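Local coordinates for protein FLUORESCENT IN BLUE LIGHT, chloroplastic (Arabidopsis thaliana, PDB 4YVO) that acts in chloroplasts as a negative regulator of tetrapyrrole synthesis, including that of chlorophyll, here as the TPR domain that mediates complex formation with glutamyl-tRNA reductase, at residues T89-A94 / H115-A120. Numbering follows the deposited sequence.
Sequences TEEKKA and HSMVLA
Lys92 and Val118 meet where helices 88-104 and 108-125 come close, their CA atoms 5.0 Å apart. From CB, a chi1 of -71° sets CG beside the lysine's own backbone N, and CG lies 4.2 Å from both CA and O of Val118. CD goes further in, 3.5 Å from Val118 O and 4.1 Å from Val118 CG1, and the two side chains cross at about a right angle. A bend at CG-CD (chi3 -59°) then sends CE and NZ toward the C-terminal end of helix 108-125 and the turn after it, where NZ hydrogen-bonds Ser122 OG and Ser129 O and forms a salt bridge with Glu127. Lysine suits this buried place because its methylenes pack as a hydrophobic residue would while its tip supplies a charge. With an alanine here, Glu127 would probably lose its cationic mate and a gap would open beside Val118. The short, branched valine is consistent with so close an approach of the backbones; its CG2 rests 3.7 Å from Lys92 O. One residue earlier, the long, unbranched Met117 reaches across at about a right angle to Glu91, its CE in van der Waals contact with Glu91 OE2 at 3.4 Å; a methyl next to sulfur, slightly polarised, tolerates this oxygen, which Gln83 also hydrogen-bonds. Leu79 of helix 68-84 touches both side chains. This is the close packing of paired helices in a helix-turn-helix tetratricopeptide repeat, the second in this domain.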
# COMPACT_ATOMS: atom_id res chain seq x y z
N THR A 89 1.58 8.59 8.69
CA THR A 89 2.54 7.49 8.68
C THR A 89 1.81 6.15 8.76
O THR A 89 2.10 5.21 8.01
CB THR A 89 3.54 7.62 9.84
OG1 THR A 89 4.24 8.87 9.73
CG2 THR A 89 4.55 6.48 9.79
N GLU A 90 0.84 6.07 9.67
CA GLU A 90 0.05 4.85 9.80
C GLU A 90 -0.91 4.71 8.62
O GLU A 90 -1.22 3.59 8.20
CB GLU A 90 -0.70 4.83 11.13
CG GLU A 90 0.21 4.81 12.34
CD GLU A 90 1.25 3.71 12.26
OE1 GLU A 90 0.87 2.53 12.35
OE2 GLU A 90 2.44 4.04 12.11
N GLU A 91 -1.37 5.83 8.09
CA GLU A 91 -2.23 5.80 6.91
C GLU A 91 -1.54 5.12 5.74
O GLU A 91 -2.15 4.33 5.02
CB GLU A 91 -2.67 7.22 6.52
CG GLU A 91 -3.72 7.24 5.44
CD GLU A 91 -4.11 8.64 5.01
OE1 GLU A 91 -3.63 9.61 5.63
OE2 GLU A 91 -4.91 8.77 4.05
N LYS A 92 -0.26 5.42 5.55
CA LYS A 92 0.51 4.78 4.50
C LYS A 92 0.63 3.27 4.70
O LYS A 92 0.59 2.52 3.73
CB LYS A 92 1.89 5.45 4.35
CG LYS A 92 1.79 6.85 3.76
CD LYS A 92 3.12 7.40 3.26
CE LYS A 92 4.16 7.48 4.34
NZ LYS A 92 5.51 7.92 3.81
N LYS A 93 0.76 2.83 5.94
CA LYS A 93 0.84 1.39 6.21
C LYS A 93 -0.48 0.71 5.86
O LYS A 93 -0.51 -0.39 5.29
CB LYS A 93 1.20 1.13 7.68
CG LYS A 93 2.57 1.67 8.10
CD LYS A 93 2.87 1.33 9.56
CE LYS A 93 4.10 2.07 10.06
NZ LYS A 93 4.25 1.97 11.54
N ALA A 94 -1.59 1.37 6.18
CA ALA A 94 -2.90 0.82 5.86
C ALA A 94 -3.11 0.77 4.35
O ALA A 94 -3.61 -0.23 3.82
CB ALA A 94 -4.01 1.63 6.54
N HIS A 115 -1.81 1.83 -3.49
CA HIS A 115 -0.37 2.08 -3.51
C HIS A 115 -0.07 3.53 -3.90
O HIS A 115 0.90 4.13 -3.42
CB HIS A 115 0.35 1.12 -4.46
CG HIS A 115 0.33 -0.29 -4.00
ND1 HIS A 115 0.86 -0.72 -2.79
CD2 HIS A 115 -0.14 -1.42 -4.61
CE1 HIS A 115 0.70 -2.01 -2.68
NE2 HIS A 115 0.10 -2.47 -3.74
N SER A 116 -0.91 4.11 -4.76
CA SER A 116 -0.72 5.50 -5.16
C SER A 116 -0.90 6.45 -3.99
O SER A 116 -0.28 7.50 -3.94
CB SER A 116 -1.64 5.88 -6.32
OG SER A 116 -1.28 5.16 -7.48
N MET A 117 -1.75 6.07 -3.04
CA MET A 117 -1.93 6.87 -1.83
C MET A 117 -0.64 6.96 -1.03
O MET A 117 -0.35 8.00 -0.44
CB MET A 117 -3.02 6.30 -0.93
CG MET A 117 -4.41 6.52 -1.40
SD MET A 117 -5.53 5.84 -0.18
CE MET A 117 -5.02 6.72 1.29
N VAL A 118 0.12 5.88 -0.99
CA VAL A 118 1.41 5.90 -0.31
C VAL A 118 2.27 7.01 -0.91
O VAL A 118 2.86 7.82 -0.18
CB VAL A 118 2.15 4.55 -0.40
CG1 VAL A 118 3.52 4.65 0.25
CG2 VAL A 118 1.33 3.44 0.25
N LEU A 119 2.31 7.07 -2.23
CA LEU A 119 3.09 8.10 -2.92
C LEU A 119 2.53 9.50 -2.66
O LEU A 119 3.28 10.45 -2.40
CB LEU A 119 3.11 7.84 -4.43
CG LEU A 119 3.72 6.49 -4.83
CD1 LEU A 119 3.72 6.36 -6.35
CD2 LEU A 119 5.13 6.30 -4.28
N ALA A 120 1.21 9.63 -2.71
CA ALA A 120 0.59 10.94 -2.56
C ALA A 120 0.77 11.50 -1.15
O ALA A 120 1.11 12.67 -0.98
CB ALA A 120 -0.89 10.88 -2.93